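Local coordinates for amidohydrolase 3 domain-containing protein (Pyrococcus horikoshii, PDB 3IGH) that is an uncharacterised, presumably metal-dependent amidohydrolase that probably hydrolyses carbon-nitrogen bonds other than peptide bonds, at residues K86-E89 with E90-R94; F106-Q110 with D111-E115. All coordinates share one frame; numbering follows the deposited sequence. Where two conformers were deposited one is given.

Contacts 1 and 2 follow each other along the chain, with centres about 10 Å apart, in a part of the protein well away from its centre. Both are N-capped helix starts. Contact 1 (86-94) opens helix 88-96 and is a surface contact, with L91 as its buried residue. Contact 2 (106-115) carries strand 103-108 into the short helix 110-113 and is partly buried. They touch at several points, among them L91 CD1 and L113 CD1, 3.9 Å apart. A serine hydroxyl caps the first helix and an aspartate carboxylate the second. Contact 1 adds a salt bridge along its helix, whereas contact 2 adds bridging waters and a bound sulfate.

Contact 1 of 2, residues K86-E89 with E90-R94; sequences KSIE and ELIQR
S87 caps the start of helix 88-96 by accepting the backbone N-H of E90. The bond from E90 N to S87 OG is 3.1 Å long and fairly straight, at 157°. OG sits between the backbone N and the carbonyl carbon (chi1 60°), which turns it back toward the first helical turn. It also lies close to CB of E90. The S87 carbonyl starts the regular helical bonding, with L91 N donating to S87 O at 3.0 Å. I92 N donates to I88 O in the same way, and Q93 N to E89 O. By contrast, S87 N is buried with no polar partner in the model.

This helix joins strand 80-81 to strand 103-108 in a beta-alpha-beta unit. Its apolar side includes I88 and I92, one turn apart, with I88 CG2 4.1 Å from I92 CG1. Both side chains, with L91, also touch helix 119-122.

Further round the helix, R94 grips E90 side-on. R94 NE donates to E90 OE2 and NH2 to OE1, each at 2.9 Å. Both oxygens lie close to the guanidinium plane, but the nitrogens approach from above the carboxylate plane, 37° out of it. In the conformer given, the paired bonds, a salt bridge, would hold the two groups in this orientation. The remaining nitrogen, NH1, donates to the carbonyls of D81 and R83, so the guanidinium also ties the helix to strand 80-81 and the residues just after it. K86 NZ bonds to the carbonyl of G84. E89 and Q93 run side by side: OE2 of E89 is 3.2 Å from NE2 of Q93, but the angle is too poor for a hydrogen bond.

Contact 2 of 2, residues F106-Q110 with D111-E115; sequences FGWDQ and DELGE. With SO4 (sulfate ion), chain I.
The carboxylate of D109 caps helix 110-113 by accepting the N-H of D111. Its CB lies 3.6 Å from OE2 of E112. CG is anti to the backbone N (chi1 -179°), and this carries the carboxylate over the helix start. There CG stands 3.6 Å from D111 N. OD1 accepts D111 N at 2.9 Å, with the donor well above the carboxylate plane. The same oxygen packs against CB of D111. OD2 has CB of D111 at 3.8 Å and forms a long, weak ion pair with K134. OD1 has a similar weak pairing with R133.

The D109 carbonyl serves the same turn. It accepts L113 N at 3.0 Å in the carbonyl plane, and E112 N more weakly. G114, with positive phi, leaves the helix while its N still donates to Q110 O. CD1 of L113 meets CE3 of W108, the two side chains crossing at about a right angle. L91 of helix 88-96 packs on both, so the turn is fixed against that helix.

Water 1 bridges G107 O and E112 OE2. Water 2 accepts D109 N and may donate to the same OE2. G84 N also donates to OE2. In the conformer given, both ends of the Q110 amide have partners. OE1 accepts from R133 NE, and NE2 donates to sulfate O4 at 2.9 Å, nearly straight at 166°. W116 NE1 also binds this sulfate, which probably came from the crystallisation liquor.

Acidic groups gather here, with D109 OD1 only 4.0 Å from D111 OD2. The helix start and the weakly paired R133 and K134 would be expected to ease that repulsion.

Contact 1 of 2, residues K86-E89 with E90-R94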
loop_
_atom_site.group_PDB
_atom_site.type_symbol
_atom_site.label_atom_id
_atom_site.label_comp_id
_atom_site.label_asym_id
_atom_site.label_seq_id
_atom_site.Cartn_x
_atom_site.Cartn_y
_atom_site.Cartn_z
ATOM N N LYS A 86 -18.969 -41.179 -17.266
ATOM C CA LYS A 86 -19.469 -42.533 -17.053
ATOM C C LYS A 86 -18.495 -43.641 -17.451
ATOM O O LYS A 86 -18.783 -44.820 -17.232
ATOM C CB LYS A 86 -20.815 -42.719 -17.767
ATOM C CG LYS A 86 -21.978 -41.925 -17.160
ATOM C CD LYS A 86 -22.235 -42.307 -15.698
ATOM C CE LYS A 86 -23.506 -41.657 -15.166
ATOM N NZ LYS A 86 -23.395 -40.175 -15.069
ATOM N N SER A 87 -17.355 -43.258 -18.027
ATOM C CA SER A 87 -16.302 -44.203 -18.425
ATOM C C SER A 87 -14.946 -43.516 -18.463
ATOM O O SER A 87 -14.877 -42.290 -18.561
ATOM C CB SER A 87 -16.595 -44.783 -19.808
ATOM O OG SER A 87 -16.656 -43.755 -20.783
ATOM N N ILE A 88 -13.873 -44.312 -18.406
ATOM C CA ILE A 88 -12.508 -43.809 -18.599
ATOM C C ILE A 88 -12.403 -43.094 -19.946
ATOM O O ILE A 88 -11.823 -42.007 -20.034
ATOM C CB ILE A 88 -11.441 -44.943 -18.472
ATOM C CG1 ILE A 88 -11.460 -45.570 -17.069
ATOM C CG2 ILE A 88 -10.028 -44.442 -18.818
ATOM C CD1 ILE A 88 -11.317 -44.586 -15.903
ATOM N N GLU A 89 -13.010 -43.690 -20.975
ATOM C CA GLU A 89 -13.069 -43.116 -22.325
ATOM C C GLU A 89 -13.621 -41.685 -22.329
ATOM O O GLU A 89 -13.025 -40.791 -22.936
ATOM C CB GLU A 89 -13.889 -44.040 -23.252
ATOM C CG GLU A 89 -14.130 -43.522 -24.681
ATOM C CD GLU A 89 -15.461 -42.779 -24.841
ATOM O OE1 GLU A 89 -16.509 -43.306 -24.402
ATOM O OE2 GLU A 89 -15.457 -41.666 -25.414
ATOM N N GLU A 90 -14.751 -41.492 -21.648
ATOM C CA GLU A 90 -15.397 -40.184 -21.547
ATOM C C GLU A 90 -14.491 -39.195 -20.799
ATOM O O GLU A 90 -14.351 -38.039 -21.204
ATOM C CB GLU A 90 -16.747 -40.320 -20.833
ATOM C CG GLU A 90 -17.941 -39.704 -21.570
ATOM C CD GLU A 90 -18.162 -38.232 -21.261
ATOM O OE1 GLU A 90 -19.280 -37.874 -20.831
ATOM O OE2 GLU A 90 -17.235 -37.422 -21.455
ATOM N N LEU A 91 -13.879 -39.673 -19.717
ATOM C CA LEU A 91 -12.959 -38.889 -18.895
ATOM C C LEU A 91 -11.758 -38.381 -19.704
ATOM O O LEU A 91 -11.429 -37.194 -19.636
ATOM C CB LEU A 91 -12.527 -39.714 -17.674
ATOM C CG LEU A 91 -11.583 -39.165 -16.600
ATOM C CD1 LEU A 91 -12.061 -39.573 -15.219
ATOM C CD2 LEU A 91 -10.147 -39.651 -16.827
ATOM N N ILE A 92 -11.136 -39.267 -20.489
ATOM C CA ILE A 92 -9.980 -38.902 -21.325
ATOM C C ILE A 92 -10.392 -37.911 -22.416
ATOM O O ILE A 92 -9.661 -36.965 -22.718
ATOM C CB ILE A 92 -9.274 -40.162 -21.948
ATOM C CG1 ILE A 92 -8.795 -41.134 -20.859
ATOM C CG2 ILE A 92 -8.114 -39.772 -22.879
ATOM C CD1 ILE A 92 -7.693 -40.610 -19.948
ATOM N N GLN A 93 -11.576 -38.121 -22.983
ATOM C CA GLN A 93 -12.116 -37.240 -24.010
ATOM C C GLN A 93 -12.274 -35.804 -23.491
ATOM O O GLN A 93 -11.900 -34.848 -24.182
ATOM C CB GLN A 93 -13.446 -37.796 -24.528
ATOM C CG GLN A 93 -13.876 -37.250 -25.887
ATOM C CD GLN A 93 -15.210 -37.818 -26.371
ATOM O OE1 GLN A 93 -15.562 -37.682 -27.545
ATOM N NE2 GLN A 93 -15.956 -38.455 -25.468
ATOM N N ARG A 94 -12.790 -35.668 -22.265
ATOM C CA ARG A 94 -12.950 -34.361 -21.610
ATOM C C ARG A 94 -11.607 -33.686 -21.338
ATOM O O ARG A 94 -11.437 -32.488 -21.601
ATOM C CB ARG A 94 -13.739 -34.495 -20.301
ATOM C CG ARG A 94 -15.204 -34.863 -20.490
ATOM C CD ARG A 94 -15.959 -34.856 -19.169
ATOM N NE ARG A 94 -17.272 -35.478 -19.301
ATOM C CZ ARG A 94 -18.267 -35.349 -18.427
ATOM N NH1 ARG A 94 -18.122 -34.599 -17.339
ATOM N NH2 ARG A 94 -19.419 -35.966 -18.652
#

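Contact 2 of 2, residues F106-Q110 with D111-E115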
loop_
_atom_site.group_PDB
_atom_site.type_symbol
_atom_site.label_atom_id
_atom_site.label_comp_id
_atom_site.label_asym_id
_atom_site.label_seq_id
_atom_site.Cartn_x
_atom_site.Cartn_y
_atom_site.Cartn_z
ATOM N N PHE A 106 -11.504 -31.978 -12.067
ATOM C CA PHE A 106 -12.161 -32.223 -10.780
ATOM C C PHE A 106 -13.467 -32.986 -10.978
ATOM O O PHE A 106 -14.062 -32.950 -12.058
ATOM C CB PHE A 106 -12.439 -30.895 -10.035
ATOM C CG PHE A 106 -13.648 -30.144 -10.552
ATOM C CD1 PHE A 106 -14.896 -30.286 -9.935
ATOM C CD2 PHE A 106 -13.542 -29.307 -11.656
ATOM C CE1 PHE A 106 -16.015 -29.614 -10.423
ATOM C CE2 PHE A 106 -14.648 -28.619 -12.139
ATOM C CZ PHE A 106 -15.890 -28.779 -11.526
ATOM N N GLY A 107 -13.912 -33.648 -9.914
ATOM C CA GLY A 107 -15.272 -34.155 -9.850
ATOM C C GLY A 107 -15.532 -35.578 -10.303
ATOM O O GLY A 107 -16.687 -36.005 -10.309
ATOM N N TRP A 108 -14.489 -36.326 -10.674
ATOM C CA TRP A 108 -14.696 -37.721 -11.094
ATOM C C TRP A 108 -15.061 -38.603 -9.912
ATOM O O TRP A 108 -14.741 -38.290 -8.767
ATOM C CB TRP A 108 -13.482 -38.300 -11.858
ATOM C CG TRP A 108 -12.203 -38.391 -11.052
ATOM C CD1 TRP A 108 -11.181 -37.486 -11.060
ATOM C CD2 TRP A 108 -11.809 -39.432 -10.140
ATOM N NE1 TRP A 108 -10.190 -37.883 -10.203
ATOM C CE2 TRP A 108 -10.537 -39.079 -9.634
ATOM C CE3 TRP A 108 -12.398 -40.627 -9.704
ATOM C CZ2 TRP A 108 -9.850 -39.873 -8.707
ATOM C CZ3 TRP A 108 -11.714 -41.413 -8.783
ATOM C CH2 TRP A 108 -10.452 -41.036 -8.298
ATOM N N ASP A 109 -15.710 -39.730 -10.200
ATOM C CA ASP A 109 -16.143 -40.656 -9.169
ATOM C C ASP A 109 -16.050 -42.060 -9.755
ATOM O O ASP A 109 -16.626 -42.317 -10.819
ATOM C CB ASP A 109 -17.599 -40.330 -8.778
ATOM C CG ASP A 109 -18.158 -41.237 -7.676
ATOM O OD1 ASP A 109 -17.480 -42.173 -7.189
ATOM O OD2 ASP A 109 -19.312 -40.986 -7.268
ATOM N N GLN A 110 -15.356 -42.958 -9.045
ATOM C CA GLN A 110 -15.191 -44.346 -9.504
ATOM C C GLN A 110 -16.533 -45.077 -9.596
ATOM O O GLN A 110 -16.677 -46.003 -10.386
ATOM C CB GLN A 110 -14.184 -45.132 -8.638
ATOM C CG GLN A 110 -14.616 -45.457 -7.193
ATOM C CD GLN A 110 -14.291 -44.349 -6.201
ATOM O OE1 GLN A 110 -14.109 -43.187 -6.575
ATOM N NE2 GLN A 110 -14.212 -44.711 -4.926
ATOM N N ASP A 111 -17.509 -44.639 -8.798
ATOM C CA ASP A 111 -18.865 -45.204 -8.825
ATOM C C ASP A 111 -19.600 -44.916 -10.136
ATOM O O ASP A 111 -20.399 -45.734 -10.606
ATOM C CB ASP A 111 -19.671 -44.711 -7.621
ATOM C CG ASP A 111 -19.210 -45.335 -6.315
ATOM O OD1 ASP A 111 -18.413 -46.303 -6.359
ATOM O OD2 ASP A 111 -19.650 -44.866 -5.244
ATOM N N GLU A 112 -19.314 -43.761 -10.730
ATOM C CA GLU A 112 -19.861 -43.391 -12.041
ATOM C C GLU A 112 -19.068 -43.993 -13.198
ATOM O O GLU A 112 -19.639 -44.396 -14.217
ATOM C CB GLU A 112 -19.898 -41.868 -12.194
ATOM C CG GLU A 112 -20.822 -41.152 -11.202
ATOM C CD GLU A 112 -20.876 -39.644 -11.436
ATOM O OE1 GLU A 112 -21.964 -39.137 -11.775
ATOM O OE2 GLU A 112 -19.833 -38.966 -11.289
ATOM N N LEU A 113 -17.749 -44.035 -13.035
ATOM C CA LEU A 113 -16.825 -44.512 -14.062
ATOM C C LEU A 113 -16.852 -46.036 -14.209
ATOM O O LEU A 113 -16.672 -46.563 -15.307
ATOM C CB LEU A 113 -15.395 -44.071 -13.713
ATOM C CG LEU A 113 -15.055 -42.574 -13.726
ATOM C CD1 LEU A 113 -13.696 -42.339 -13.077
ATOM C CD2 LEU A 113 -15.092 -42.024 -15.139
ATOM N N GLY A 114 -17.079 -46.729 -13.098
ATOM C CA GLY A 114 -17.013 -48.188 -13.065
ATOM C C GLY A 114 -15.723 -48.719 -12.468
ATOM O O GLY A 114 -15.621 -49.907 -12.134
ATOM N N GLU A 115 -14.752 -47.817 -12.317
ATOM C CA GLU A 115 -13.366 -48.144 -11.980
ATOM C C GLU A 115 -12.598 -46.848 -11.674
ATOM O O GLU A 115 -13.041 -45.762 -12.041
ATOM C CB GLU A 115 -12.700 -48.880 -13.155
ATOM C CG GLU A 115 -12.812 -48.154 -14.497
ATOM C CD GLU A 115 -12.159 -48.909 -15.649
ATOM O OE1 GLU A 115 -12.663 -48.806 -16.787
ATOM O OE2 GLU A 115 -11.141 -49.602 -15.426
HETATM S S SO4 I . -13.930 -48.164 -3.810
HETATM O O1 SO4 I . -13.518 -48.890 -5.013
HETATM O O2 SO4 I . -14.221 -49.111 -2.736
HETATM O O3 SO4 I . -12.848 -47.276 -3.390
HETATM O O4 SO4 I . -15.132 -47.384 -4.092
HETATM O O HOH W 1 -19.104 -37.125 -9.566
HETATM O O HOH W 2 -17.201 -39.531 -12.809
#